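Local coordinates for polycomb protein Pcl (Drosophila melanogaster, PDB 5OQD) that belongs to the early-embryonic Esc/E(z) histone H3 methyltransferase complex, binds chromatin and establishes the repressed state of homeotic genes, at residues B[86-91]-B[179-184]; B[91-96]-B[156-161]; B[97-102]-B[120-125]. All coordinates share one frame; numbering follows the deposited sequence.

The three contacts run through the winged-helix part of the chain and its junction with the second PHD finger. Along the sequence they are nested: contact 3 falls inside the loop closed by contact 2, which itself falls inside that of contact 1. Contacts 2 and 3 use successive turns of helix 92-104, and their centres are about 11 Å apart. Contact 1 lies about 15 Å and 16 Å from the centres of contacts 2 and 3, where strand 84-87, paired with strand 71-74 of the finger, leads into that helix. Helix 92-104 thus meets strand 158-161 and helix 114-125, while contact 1 brings the later loop 179-184 back to the finger.

Contact 1: residues B[86-91]-B[179-184]; sequences RRMQIE and PHIPKV
Met88 and Val184 lie alongside one another with their side chains running in opposite senses, and they touch near their ends: Met88 CE lies 4.1 Å from Val184 CG2. The methionine reaches across because CG stands anti to its own carbonyl carbon (chi1 -65°) and the rest of the chain is fully extended, with chi2 and chi3 both 177°. This straight arm carries sulfur and terminal methyl out from the backbone of 86-91 to the loop 179-184, and its atoms are shared among several partners there. Ile181 turns its CG2 branch to the sulfur, with SD and CG2 4.4 Å apart. The Pro182 ring lies more loosely beside the same sulfur, its CG 4.7 Å from Met88 SD, at the exposed margin. The methyl group also passes the carbonyl oxygen of Pro182, a loose approach. On the valine, CG2 is the branch that meets the methionine, while CG1 is turned elsewhere. The join is small and almost wholly apolar, about 107 Å² over both sides, and Met88 alone reaches across from residues 86-91. Behind it, Met88 packs on Val72 and shares backbone hydrogen bonding with Phe70, and Ile181 rests on Met69 and Phe70. The loop is tied to the finger once more by Lys183 NZ, hydrogen-bonded to Gln44 OE1, and the Val184 side chain is about 12 Å from a bound zinc. This small apolar join is consistent with a junction between PHD and winged-helix domains: it sets the antiparallel pair made by strand 71-74 of the PHD finger and strand 84-87 just after it against the chain that returns after the last strand of the winged-helix domain.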
ATOM      1  N   ARG B  86       6.981 -11.181   2.897  1.00 67.06           N
ATOM      2  CA  ARG B  86       7.396 -10.243   3.917  1.00 60.74           C
ATOM      3  C   ARG B  86       6.601  -8.961   3.815  1.00 56.38           C
ATOM      4  O   ARG B  86       6.456  -8.393   2.747  1.00 58.06           O
ATOM      5  CB  ARG B  86       8.894  -9.949   3.801  1.00 57.14           C
ATOM      6  N   ARG B  87       6.096  -8.514   4.948  1.00 56.43           N
ATOM      7  CA  ARG B  87       5.379  -7.250   5.040  1.00 58.80           C
ATOM      8  C   ARG B  87       6.341  -6.066   5.081  1.00 55.56           C
ATOM      9  O   ARG B  87       7.295  -6.058   5.858  1.00 61.83           O
ATOM     10  CB  ARG B  87       4.481  -7.245   6.277  1.00 45.50           C
ATOM     11  CG  ARG B  87       3.868  -5.895   6.610  1.00 51.89           C
ATOM     12  CD  ARG B  87       2.374  -5.866   6.328  1.00 46.96           C
ATOM     13  NE  ARG B  87       2.072  -5.243   5.044  1.00 54.86           N
ATOM     14  CZ  ARG B  87       0.878  -4.762   4.713  1.00 57.75           C
ATOM     15  NH1 ARG B  87      -0.129  -4.833   5.573  1.00 52.66           N
ATOM     16  NH2 ARG B  87       0.690  -4.211   3.522  1.00 59.01           N
ATOM     17  N   MET B  88       6.084  -5.069   4.240  1.00 47.94           N
ATOM     18  CA  MET B  88       6.894  -3.855   4.222  1.00 56.32           C
ATOM     19  C   MET B  88       6.508  -2.922   5.364  1.00 53.81           C
ATOM     20  O   MET B  88       5.373  -2.944   5.842  1.00 53.69           O
ATOM     21  CB  MET B  88       6.741  -3.118   2.890  1.00 57.18           C
ATOM     22  CG  MET B  88       7.256  -3.862   1.672  1.00 58.50           C
ATOM     23  SD  MET B  88       6.940  -2.920   0.164  1.00 64.66           S
ATOM     24  CE  MET B  88       7.701  -3.967  -1.069  1.00 56.76           C
ATOM     25  N   GLN B  89       7.459  -2.103   5.801  1.00 53.31           N
ATOM     26  CA  GLN B  89       7.164  -1.033   6.744  1.00 53.53           C
ATOM     27  C   GLN B  89       6.862   0.233   5.954  1.00 49.23           C
ATOM     28  O   GLN B  89       7.696   0.703   5.179  1.00 57.38           O
ATOM     29  CB  GLN B  89       8.327  -0.812   7.712  1.00 55.64           C
ATOM     30  CG  GLN B  89       8.032   0.186   8.821  1.00 62.61           C
ATOM     31  CD  GLN B  89       9.084   0.170   9.914  1.00 66.45           C
ATOM     32  OE1 GLN B  89      10.179   0.707   9.748  1.00 67.72           O
ATOM     33  NE2 GLN B  89       8.758  -0.455  11.039  1.00 68.73           N
ATOM     34  N   ILE B  90       5.677   0.788   6.162  1.00 53.87           N
ATOM     35  CA  ILE B  90       5.189   1.886   5.347  1.00 55.01           C
ATOM     36  C   ILE B  90       5.128   3.209   6.088  1.00 51.53           C
ATOM     37  O   ILE B  90       4.936   3.252   7.288  1.00 56.90           O
ATOM     38  CB  ILE B  90       3.800   1.581   4.770  1.00 51.22           C
ATOM     39  CG1 ILE B  90       2.745   1.652   5.863  1.00 39.80           C
ATOM     40  CG2 ILE B  90       3.787   0.217   4.119  1.00 46.95           C
ATOM     41  CD1 ILE B  90       1.362   1.910   5.332  1.00 44.96           C
ATOM     42  N   GLU B  91       5.343   4.281   5.346  1.00 52.37           N
ATOM     43  CA  GLU B  91       5.260   5.640   5.855  1.00 49.23           C
ATOM     44  C   GLU B  91       3.849   6.224   5.872  1.00 53.33           C
ATOM     45  O   GLU B  91       2.902   5.610   5.398  1.00 49.63           O
ATOM     46  CB  GLU B  91       6.216   6.555   5.099  1.00 48.90           C
ATOM     47  CG  GLU B  91       7.514   6.804   5.843  1.00 66.96           C
ATOM     48  CD  GLU B  91       7.430   7.985   6.793  1.00 93.98           C
ATOM     49  OE1 GLU B  91       6.360   8.198   7.394  1.00 70.15           O
ATOM     50  OE2 GLU B  91       8.437   8.707   6.936  1.00 82.99           O
ATOM     51  N   PRO B 179      -2.017   3.418  -4.251  1.00 44.91           N
ATOM     52  CA  PRO B 179      -0.753   3.784  -3.601  1.00 45.27           C
ATOM     53  C   PRO B 179       0.489   3.412  -4.408  1.00 53.17           C
ATOM     54  O   PRO B 179       0.555   2.329  -4.989  1.00 54.67           O
ATOM     55  CB  PRO B 179      -0.798   2.991  -2.294  1.00 39.20           C
ATOM     56  CG  PRO B 179      -2.242   2.916  -1.972  1.00 46.78           C
ATOM     57  CD  PRO B 179      -2.956   2.797  -3.296  1.00 49.82           C
ATOM     58  N   HIS B 180       1.441   4.334  -4.466  1.00 50.42           N
ATOM     59  CA  HIS B 180       2.695   4.037  -5.110  1.00 45.53           C
ATOM     60  C   HIS B 180       3.376   2.992  -4.250  1.00 59.64           C
ATOM     61  O   HIS B 180       3.457   3.127  -3.029  1.00 59.03           O
ATOM     62  CB  HIS B 180       3.563   5.290  -5.210  1.00 53.54           C
ATOM     63  CG  HIS B 180       2.998   6.346  -6.110  1.00 53.47           C
ATOM     64  ND1 HIS B 180       2.043   7.247  -5.690  1.00 80.02           N
ATOM     65  CD2 HIS B 180       3.254   6.644  -7.405  1.00 68.04           C
ATOM     66  CE1 HIS B 180       1.734   8.056  -6.689  1.00 66.14           C
ATOM     67  NE2 HIS B 180       2.456   7.710  -7.742  1.00 49.02           N
ATOM     68  N   ILE B 181       3.874   1.952  -4.898  1.00 63.97           N
ATOM     69  CA  ILE B 181       4.667   0.929  -4.227  1.00 53.69           C
ATOM     70  C   ILE B 181       5.911   0.595  -5.045  1.00 50.43           C
ATOM     71  O   ILE B 181       5.817   0.348  -6.245  1.00 65.70           O
ATOM     72  CB  ILE B 181       3.838  -0.350  -3.987  1.00 53.75           C
ATOM     73  CG1 ILE B 181       2.586  -0.015  -3.175  1.00 57.70           C
ATOM     74  CG2 ILE B 181       4.668  -1.416  -3.284  1.00 54.08           C
ATOM     75  CD1 ILE B 181       1.756  -1.215  -2.805  1.00 48.31           C
ATOM     76  N   PRO B 182       7.087   0.602  -4.396  1.00 65.14           N
ATOM     77  CA  PRO B 182       8.340   0.304  -5.096  1.00 59.81           C
ATOM     78  C   PRO B 182       8.384  -1.124  -5.629  1.00 53.09           C
ATOM     79  O   PRO B 182       8.052  -2.068  -4.913  1.00 51.89           O
ATOM     80  CB  PRO B 182       9.407   0.518  -4.015  1.00 54.97           C
ATOM     81  CG  PRO B 182       8.682   0.341  -2.726  1.00 60.15           C
ATOM     82  CD  PRO B 182       7.310   0.892  -2.970  1.00 65.07           C
ATOM     83  N   LYS B 183       8.789  -1.270  -6.886  1.00 53.46           N
ATOM     84  CA  LYS B 183       8.896  -2.581  -7.510  1.00 50.79           C
ATOM     85  C   LYS B 183      10.160  -3.300  -7.066  1.00 49.07           C
ATOM     86  O   LYS B 183      11.248  -2.723  -7.068  1.00 48.45           O
ATOM     87  CB  LYS B 183       8.879  -2.455  -9.034  1.00 61.97           C
ATOM     88  CG  LYS B 183       7.496  -2.308  -9.630  1.00 71.66           C
ATOM     89  CD  LYS B 183       6.760  -3.636  -9.680  1.00 43.74           C
ATOM     90  CE  LYS B 183       5.552  -3.548 -10.597  1.00 39.47           C
ATOM     91  NZ  LYS B 183       4.596  -4.668 -10.394  1.00 41.28           N
ATOM     92  N   VAL B 184      10.007  -4.562  -6.688  1.00 47.53           N
ATOM     93  CA  VAL B 184      11.139  -5.377  -6.275  1.00 49.62           C
ATOM     94  C   VAL B 184      11.335  -6.544  -7.236  1.00 50.06           C
ATOM     95  O   VAL B 184      10.568  -7.507  -7.221  1.00 51.07           O
ATOM     96  CB  VAL B 184      10.956  -5.912  -4.844  1.00 50.00           C
ATOM     97  CG1 VAL B 184      12.232  -6.575  -4.358  1.00 54.25           C
ATOM     98  CG2 VAL B 184      10.556  -4.784  -3.909  1.00 54.40           C
TER

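Contact 2: residues B[91-96]-B[156-161]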
ATOM      1  N   GLU B  91       5.343   4.281   5.346  1.00 52.37           N
ATOM      2  CA  GLU B  91       5.260   5.640   5.855  1.00 49.23           C
ATOM      3  C   GLU B  91       3.849   6.224   5.872  1.00 53.33           C
ATOM      4  O   GLU B  91       2.902   5.610   5.398  1.00 49.63           O
ATOM      5  CB  GLU B  91       6.216   6.555   5.099  1.00 48.90           C
ATOM      6  CG  GLU B  91       7.514   6.804   5.843  1.00 66.96           C
ATOM      7  CD  GLU B  91       7.430   7.985   6.793  1.00 93.98           C
ATOM      8  OE1 GLU B  91       6.360   8.198   7.394  1.00 70.15           O
ATOM      9  OE2 GLU B  91       8.437   8.707   6.936  1.00 82.99           O
ATOM     10  N   TRP B  92       3.732   7.421   6.433  1.00 46.91           N
ATOM     11  CA  TRP B  92       2.461   8.126   6.549  1.00 43.33           C
ATOM     12  C   TRP B  92       1.828   8.420   5.199  1.00 40.72           C
ATOM     13  O   TRP B  92       0.621   8.388   5.066  1.00 44.85           O
ATOM     14  CB  TRP B  92       2.628   9.415   7.354  1.00 40.41           C
ATOM     15  CG  TRP B  92       2.715   9.160   8.808  1.00 54.13           C
ATOM     16  CD1 TRP B  92       3.733   9.498   9.636  1.00 53.97           C
ATOM     17  CD2 TRP B  92       1.750   8.485   9.612  1.00 53.96           C
ATOM     18  NE1 TRP B  92       3.464   9.078  10.907  1.00 50.33           N
ATOM     19  CE2 TRP B  92       2.247   8.454  10.918  1.00 53.28           C
ATOM     20  CE3 TRP B  92       0.512   7.902   9.353  1.00 55.38           C
ATOM     21  CZ2 TRP B  92       1.554   7.866  11.960  1.00 62.76           C
ATOM     22  CZ3 TRP B  92      -0.172   7.324  10.386  1.00 51.83           C
ATOM     23  CH2 TRP B  92       0.346   7.307  11.673  1.00 49.75           C
ATOM     24  N   VAL B  93       2.637   8.727   4.201  1.00 34.47           N
ATOM     25  CA  VAL B  93       2.104   9.001   2.882  1.00 37.47           C
ATOM     26  C   VAL B  93       1.377   7.773   2.356  1.00 47.20           C
ATOM     27  O   VAL B  93       0.346   7.887   1.715  1.00 47.31           O
ATOM     28  CB  VAL B  93       3.208   9.405   1.892  1.00 45.95           C
ATOM     29  CG1 VAL B  93       4.336   8.395   1.912  1.00 37.95           C
ATOM     30  CG2 VAL B  93       2.644   9.538   0.493  1.00 44.79           C
ATOM     31  N   ASP B  94       1.934   6.599   2.618  1.00 39.16           N
ATOM     32  CA  ASP B  94       1.306   5.343   2.237  1.00 47.24           C
ATOM     33  C   ASP B  94      -0.027   5.115   2.948  1.00 46.70           C
ATOM     34  O   ASP B  94      -0.986   4.654   2.351  1.00 48.25           O
ATOM     35  CB  ASP B  94       2.263   4.179   2.481  1.00 40.76           C
ATOM     36  CG  ASP B  94       3.618   4.400   1.845  1.00 47.42           C
ATOM     37  OD1 ASP B  94       3.668   4.920   0.723  1.00 44.90           O
ATOM     38  OD2 ASP B  94       4.634   4.053   2.466  1.00 47.20           O
ATOM     39  N   VAL B  95      -0.077   5.451   4.227  1.00 43.57           N
ATOM     40  CA  VAL B  95      -1.302   5.371   5.014  1.00 43.11           C
ATOM     41  C   VAL B  95      -2.365   6.323   4.470  1.00 45.95           C
ATOM     42  O   VAL B  95      -3.534   5.956   4.337  1.00 50.39           O
ATOM     43  CB  VAL B  95      -1.032   5.697   6.494  1.00 44.96           C
ATOM     44  CG1 VAL B  95      -2.339   5.800   7.266  1.00 50.54           C
ATOM     45  CG2 VAL B  95      -0.118   4.652   7.107  1.00 43.79           C
ATOM     46  N   LEU B  96      -1.944   7.543   4.149  1.00 44.13           N
ATOM     47  CA  LEU B  96      -2.851   8.559   3.627  1.00 44.81           C
ATOM     48  C   LEU B  96      -3.392   8.184   2.251  1.00 42.54           C
ATOM     49  O   LEU B  96      -4.574   8.378   1.969  1.00 41.21           O
ATOM     50  CB  LEU B  96      -2.147   9.915   3.560  1.00 35.66           C
ATOM     51  CG  LEU B  96      -1.886  10.605   4.899  1.00 41.36           C
ATOM     52  CD1 LEU B  96      -0.980  11.813   4.719  1.00 34.76           C
ATOM     53  CD2 LEU B  96      -3.198  11.007   5.553  1.00 48.73           C
ATOM     54  N   ASP B 156       1.986  16.609  -4.916  1.00 42.43           N
ATOM     55  CA  ASP B 156       1.911  16.002  -6.238  1.00 47.60           C
ATOM     56  C   ASP B 156       0.869  14.887  -6.278  1.00 42.27           C
ATOM     57  O   ASP B 156       0.220  14.672  -7.301  1.00 49.87           O
ATOM     58  CB  ASP B 156       3.284  15.466  -6.652  1.00 47.90           C
ATOM     59  CG  ASP B 156       3.895  14.554  -5.607  1.00 48.70           C
ATOM     60  OD1 ASP B 156       4.190  15.041  -4.494  1.00 55.34           O
ATOM     61  OD2 ASP B 156       4.093  13.355  -5.901  1.00 45.96           O
ATOM     62  N   ARG B 157       0.702  14.181  -5.179  1.00 50.58           N
ATOM     63  CA  ARG B 157      -0.296  13.137  -5.088  1.00 45.62           C
ATOM     64  C   ARG B 157      -1.591  13.571  -4.457  1.00 47.83           C
ATOM     65  O   ARG B 157      -2.607  13.004  -4.686  1.00 44.69           O
ATOM     66  CB  ARG B 157       0.234  11.975  -4.283  1.00 48.05           C
ATOM     67  CG  ARG B 157       1.628  11.562  -4.651  1.00 59.66           C
ATOM     68  CD  ARG B 157       1.798  10.071  -4.537  1.00 64.19           C
ATOM     69  NE  ARG B 157       3.140   9.690  -4.143  1.00 67.63           N
ATOM     70  CZ  ARG B 157       3.413   8.585  -3.481  1.00 65.37           C
ATOM     71  NH1 ARG B 157       2.451   7.754  -3.165  1.00 65.59           N
ATOM     72  NH2 ARG B 157       4.646   8.308  -3.158  1.00 86.82           N
ATOM     73  N   PHE B 158      -1.539  14.589  -3.635  1.00 47.63           N
ATOM     74  CA  PHE B 158      -2.722  15.033  -2.903  1.00 44.89           C
ATOM     75  C   PHE B 158      -3.110  16.481  -3.200  1.00 49.32           C
ATOM     76  O   PHE B 158      -2.282  17.388  -3.099  1.00 51.89           O
ATOM     77  CB  PHE B 158      -2.501  14.875  -1.398  1.00 41.54           C
ATOM     78  CG  PHE B 158      -2.018  13.512  -0.991  1.00 40.63           C
ATOM     79  CD1 PHE B 158      -2.782  12.388  -1.248  1.00 42.98           C
ATOM     80  CD2 PHE B 158      -0.806  13.358  -0.338  1.00 42.13           C
ATOM     81  CE1 PHE B 158      -2.340  11.131  -0.871  1.00 40.25           C
ATOM     82  CE2 PHE B 158      -0.359  12.105   0.043  1.00 44.23           C
ATOM     83  CZ  PHE B 158      -1.128  10.989  -0.225  1.00 40.68           C
ATOM     84  N   VAL B 159      -4.370  16.692  -3.570  1.00 48.71           N
ATOM     85  CA  VAL B 159      -4.905  18.042  -3.706  1.00 56.15           C
ATOM     86  C   VAL B 159      -5.468  18.510  -2.375  1.00 47.77           C
ATOM     87  O   VAL B 159      -6.115  17.745  -1.663  1.00 50.82           O
ATOM     88  CB  VAL B 159      -6.025  18.134  -4.757  1.00 57.36           C
ATOM     89  CG1 VAL B 159      -6.628  19.534  -4.768  1.00 61.98           C
ATOM     90  CG2 VAL B 159      -5.507  17.767  -6.116  1.00 65.02           C
ATOM     91  N   CYS B 160      -5.218  19.769  -2.041  1.00 55.11           N
ATOM     92  CA  CYS B 160      -5.801  20.361  -0.847  1.00 50.01           C
ATOM     93  C   CYS B 160      -7.010  21.203  -1.233  1.00 59.94           C
ATOM     94  O   CYS B 160      -6.952  21.978  -2.187  1.00 55.88           O
ATOM     95  CB  CYS B 160      -4.770  21.209  -0.102  1.00 47.74           C
ATOM     96  SG  CYS B 160      -5.394  21.969   1.408  1.00 65.03           S
ATOM     97  N   GLY B 161      -8.107  21.042  -0.499  1.00 61.94           N
ATOM     98  CA  GLY B 161      -9.323  21.783  -0.779  1.00 60.94           C
ATOM     99  C   GLY B 161      -9.715  22.689   0.369  1.00 67.28           C
ATOM    100  O   GLY B 161      -9.597  22.316   1.535  1.00 63.48           O
TER
HETATM  101  O   HOH W   1       1.841   5.576  -1.902  1.00 44.50           O
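Helix 92-96 and strand 158-161 keep their backbones well apart, Leu96 CA lying 9.2 Å from Phe158 CA, and side chains fill the interval between Val93 and Leu96 on the helix and Arg157 and Phe158 opposite. The Phe158 ring brings its far end to the first helical turn. Its CZ comes 3.9 Å from the carbonyl oxygen of Val93, which lies at the ring edge, near its plane. Leu96 CB approaches the same CZ obliquely at 4.1 Å. Val93 crosses Phe158 at about a right angle, and its CG2 stands 4.0 Å from the ring atom CE2. With CG2 anti to the backbone N and CG1 in the crowded position (chi1 51°), CG2 is the branch presented to the ring and the guanidinium. On one face the ring is overlain by CB of its neighbour Arg157. Phe158 also packs on Leu100 and Leu151, so it fills the core between the first helix, helix 140-153 and the first strand of the wing hairpin, formed by strands 158-161 and 170-173, as in other winged-helix domains. Arg157 bends at chi2 and chi3 and lays one face of its guanidinium over Val93 CG2, which sits toward the rim, 4.1 Å from NH1. In the guanidinium plane a water receives a bond from Arg157 NH1 at 2.6 Å. The same water donates to Asp94 OD1 at 3.3 Å, a longer link that joins the opposite charges without direct contact. At the helix start Asp94 OD2 accepts from Glu91 N, of the N-cap residue, at 3.0 Å, one half of a capping box, with the donor 29° out of the carboxylate plane. Glu91 OE1 in turn accepts the N-H of Trp92.

Contact 3: residues B[97-102]-B[120-125]; sequences HIALYN and PFILEQ
The Phe121 ring leans obliquely against one side of the helix bearing Ala99, whose CA sits 4.2 Å from the ring centroid and 30° off its normal, an off-centre CH-pi contact. The Ala99 methyl follows it, with CB 3.8 Å from Phe121 CD2. Toward the opposite rim, on the same side of the ring plane as Ala99, Asn102 CB comes within 4.4 Å of CE1, again obliquely. Phe121 reaches these atoms with CG anti to its backbone N (chi1 171°). Ile122 adds its CG1, 4.4 Å from Ala99 CB, so that the alanine methyl meets both side chains. The axes of helices 97-102 and 120-125 pass 10.2 Å apart at 114°, with Ala99 and Ile122, CA to CA 6.9 Å, the nearest backbone pair. These are the first two helices of the winged-helix domain, joined through strand 112-113. The Asn102 amide is fixed in its rotation: ND2 donates to Ile98 O at 3.0 Å, on the opposite face of that carbonyl from the backbone N-H of Asn102, while OD1 accepts from Arg66 N. Replacing Phe121 with an alanine would probably open a gap beside Ala99 CA and Asn102 CB and leave Ile122 as the chief apolar link here. Tyr101 OH, bonded to Asp39 OD2, ties another side of this helix to the PHD finger.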
ATOM      1  N   HIS B  97      -2.523   7.652   1.396  1.00 47.70           N
ATOM      2  CA  HIS B  97      -2.936   7.237   0.060  1.00 43.02           C
ATOM      3  C   HIS B  97      -3.903   6.060   0.150  1.00 41.58           C
ATOM      4  O   HIS B  97      -4.891   6.009  -0.577  1.00 49.08           O
ATOM      5  CB  HIS B  97      -1.723   6.872  -0.801  1.00 44.85           C
ATOM      6  CG  HIS B  97      -2.013   6.837  -2.269  1.00 48.37           C
ATOM      7  ND1 HIS B  97      -1.154   7.361  -3.211  1.00 51.91           N
ATOM      8  CD2 HIS B  97      -3.069   6.344  -2.960  1.00 45.80           C
ATOM      9  CE1 HIS B  97      -1.669   7.196  -4.416  1.00 49.29           C
ATOM     10  NE2 HIS B  97      -2.831   6.581  -4.291  1.00 44.21           N
ATOM     11  N   ILE B  98      -3.610   5.122   1.046  1.00 44.90           N
ATOM     12  CA  ILE B  98      -4.500   3.991   1.300  1.00 52.59           C
ATOM     13  C   ILE B  98      -5.855   4.479   1.803  1.00 55.32           C
ATOM     14  O   ILE B  98      -6.902   3.996   1.369  1.00 59.94           O
ATOM     15  CB  ILE B  98      -3.889   3.011   2.325  1.00 52.33           C
ATOM     16  CG1 ILE B  98      -2.780   2.181   1.677  1.00 45.20           C
ATOM     17  CG2 ILE B  98      -4.957   2.088   2.898  1.00 44.21           C
ATOM     18  CD1 ILE B  98      -2.055   1.271   2.648  1.00 45.53           C
ATOM     19  N   ALA B  99      -5.824   5.450   2.711  1.00 50.67           N
ATOM     20  CA  ALA B  99      -7.043   6.013   3.279  1.00 52.66           C
ATOM     21  C   ALA B  99      -7.914   6.660   2.208  1.00 51.04           C
ATOM     22  O   ALA B  99      -9.106   6.374   2.111  1.00 58.84           O
ATOM     23  CB  ALA B  99      -6.701   7.024   4.365  1.00 50.78           C
ATOM     24  N   LEU B 100      -7.310   7.525   1.401  1.00 48.82           N
ATOM     25  CA  LEU B 100      -8.040   8.251   0.367  1.00 49.55           C
ATOM     26  C   LEU B 100      -8.509   7.337  -0.764  1.00 64.47           C
ATOM     27  O   LEU B 100      -9.512   7.617  -1.420  1.00 70.65           O
ATOM     28  CB  LEU B 100      -7.172   9.377  -0.199  1.00 45.24           C
ATOM     29  CG  LEU B 100      -6.858  10.524   0.765  1.00 52.47           C
ATOM     30  CD1 LEU B 100      -5.880  11.504   0.141  1.00 46.87           C
ATOM     31  CD2 LEU B 100      -8.136  11.235   1.178  1.00 55.51           C
ATOM     32  N   TYR B 101      -7.783   6.247  -0.989  1.00 61.36           N
ATOM     33  CA  TYR B 101      -8.118   5.317  -2.064  1.00 62.98           C
ATOM     34  C   TYR B 101      -9.323   4.455  -1.700  1.00 68.81           C
ATOM     35  O   TYR B 101     -10.186   4.195  -2.539  1.00 73.75           O
ATOM     36  CB  TYR B 101      -6.913   4.431  -2.395  1.00 59.69           C
ATOM     37  CG  TYR B 101      -7.095   3.566  -3.621  1.00 60.52           C
ATOM     38  CD1 TYR B 101      -7.076   4.118  -4.896  1.00 57.08           C
ATOM     39  CD2 TYR B 101      -7.271   2.194  -3.505  1.00 64.67           C
ATOM     40  CE1 TYR B 101      -7.238   3.328  -6.017  1.00 60.30           C
ATOM     41  CE2 TYR B 101      -7.430   1.396  -4.622  1.00 63.53           C
ATOM     42  CZ  TYR B 101      -7.413   1.968  -5.875  1.00 62.19           C
ATOM     43  OH  TYR B 101      -7.573   1.179  -6.990  1.00 84.43           O
ATOM     44  N   ASN B 102      -9.377   4.019  -0.447  1.00 66.58           N
ATOM     45  CA  ASN B 102     -10.471   3.181   0.030  1.00 71.60           C
ATOM     46  C   ASN B 102     -11.745   3.974   0.293  1.00 82.92           C
ATOM     47  O   ASN B 102     -12.849   3.484   0.051  1.00100.28           O
ATOM     48  CB  ASN B 102     -10.053   2.435   1.299  1.00 62.16           C
ATOM     49  CG  ASN B 102      -9.251   1.185   1.002  1.00 75.03           C
ATOM     50  OD1 ASN B 102      -9.743   0.068   1.157  1.00 85.73           O
ATOM     51  ND2 ASN B 102      -8.011   1.366   0.564  1.00 65.95           N
ATOM     52  N   PRO B 120     -10.530   9.840  11.288  1.00 77.73           N
ATOM     53  CA  PRO B 120     -11.120   8.688  11.966  1.00 80.05           C
ATOM     54  C   PRO B 120     -10.604   7.384  11.393  1.00 71.60           C
ATOM     55  O   PRO B 120     -10.263   6.472  12.138  1.00 71.99           O
ATOM     56  CB  PRO B 120     -12.606   8.833  11.658  1.00 70.25           C
ATOM     57  CG  PRO B 120     -12.800  10.289  11.436  1.00 71.37           C
ATOM     58  CD  PRO B 120     -11.551  10.757  10.763  1.00 74.28           C
ATOM     59  N   PHE B 121     -10.526   7.316  10.072  1.00 71.64           N
ATOM     60  CA  PHE B 121     -10.188   6.082   9.389  1.00 75.89           C
ATOM     61  C   PHE B 121      -8.793   5.588   9.731  1.00 71.65           C
ATOM     62  O   PHE B 121      -8.592   4.412   9.990  1.00 73.67           O
ATOM     63  CB  PHE B 121     -10.326   6.286   7.886  1.00 67.40           C
ATOM     64  CG  PHE B 121      -9.803   5.149   7.067  1.00 76.00           C
ATOM     65  CD1 PHE B 121     -10.666   4.327   6.375  1.00 75.18           C
ATOM     66  CD2 PHE B 121      -8.449   4.912   6.978  1.00 77.56           C
ATOM     67  CE1 PHE B 121     -10.190   3.285   5.614  1.00 69.38           C
ATOM     68  CE2 PHE B 121      -7.964   3.870   6.222  1.00 69.40           C
ATOM     69  CZ  PHE B 121      -8.837   3.055   5.538  1.00 70.58           C
ATOM     70  N   ILE B 122      -7.832   6.498   9.758  1.00 69.97           N
ATOM     71  CA  ILE B 122      -6.470   6.154  10.124  1.00 67.93           C
ATOM     72  C   ILE B 122      -6.436   5.679  11.563  1.00 71.04           C
ATOM     73  O   ILE B 122      -5.723   4.745  11.910  1.00 72.67           O
ATOM     74  CB  ILE B 122      -5.523   7.351   9.961  1.00 63.56           C
ATOM     75  CG1 ILE B 122      -5.418   7.744   8.492  1.00 54.38           C
ATOM     76  CG2 ILE B 122      -4.148   7.021  10.508  1.00 59.96           C
ATOM     77  CD1 ILE B 122      -4.415   8.838   8.233  1.00 58.66           C
ATOM     78  N   LEU B 123      -7.214   6.343  12.403  1.00 80.53           N
ATOM     79  CA  LEU B 123      -7.289   5.980  13.802  1.00 79.89           C
ATOM     80  C   LEU B 123      -7.845   4.571  13.933  1.00 83.47           C
ATOM     81  O   LEU B 123      -7.385   3.791  14.760  1.00 80.14           O
ATOM     82  CB  LEU B 123      -8.142   6.984  14.568  1.00 75.03           C
ATOM     83  CG  LEU B 123      -7.483   8.349  14.758  1.00 86.26           C
ATOM     84  CD1 LEU B 123      -8.483   9.379  15.247  1.00 85.14           C
ATOM     85  CD2 LEU B 123      -6.307   8.256  15.711  1.00 81.63           C
ATOM     86  N   GLU B 124      -8.831   4.245  13.109  1.00 79.68           N
ATOM     87  CA  GLU B 124      -9.398   2.909  13.131  1.00 83.10           C
ATOM     88  C   GLU B 124      -8.363   1.868  12.752  1.00 84.11           C
ATOM     89  O   GLU B 124      -8.274   0.818  13.375  1.00 83.03           O
ATOM     90  CB  GLU B 124     -10.571   2.815  12.162  1.00 85.44           C
ATOM     91  CG  GLU B 124     -11.795   3.605  12.583  1.00 98.95           C
ATOM     92  CD  GLU B 124     -12.869   3.623  11.516  1.00103.12           C
ATOM     93  OE1 GLU B 124     -12.795   2.797  10.586  1.00 99.77           O
ATOM     94  OE2 GLU B 124     -13.788   4.462  11.607  1.00105.46           O
ATOM     95  N   GLN B 125      -7.571   2.165  11.732  1.00 81.85           N
ATOM     96  CA  GLN B 125      -6.647   1.185  11.185  1.00 84.83           C
ATOM     97  C   GLN B 125      -5.216   1.283  11.682  1.00 85.03           C
ATOM     98  O   GLN B 125      -4.354   0.552  11.223  1.00 85.62           O
ATOM     99  CB  GLN B 125      -6.665   1.228   9.661  1.00 86.75           C
ATOM    100  CG  GLN B 125      -7.989   0.791   9.065  1.00 94.95           C
ATOM    101  CD  GLN B 125      -8.346  -0.627   9.445  1.00101.04           C
ATOM    102  OE1 GLN B 125      -7.488  -1.505   9.480  1.00 97.45           O
ATOM    103  NE2 GLN B 125      -9.619  -0.862   9.726  1.00107.65           N
TER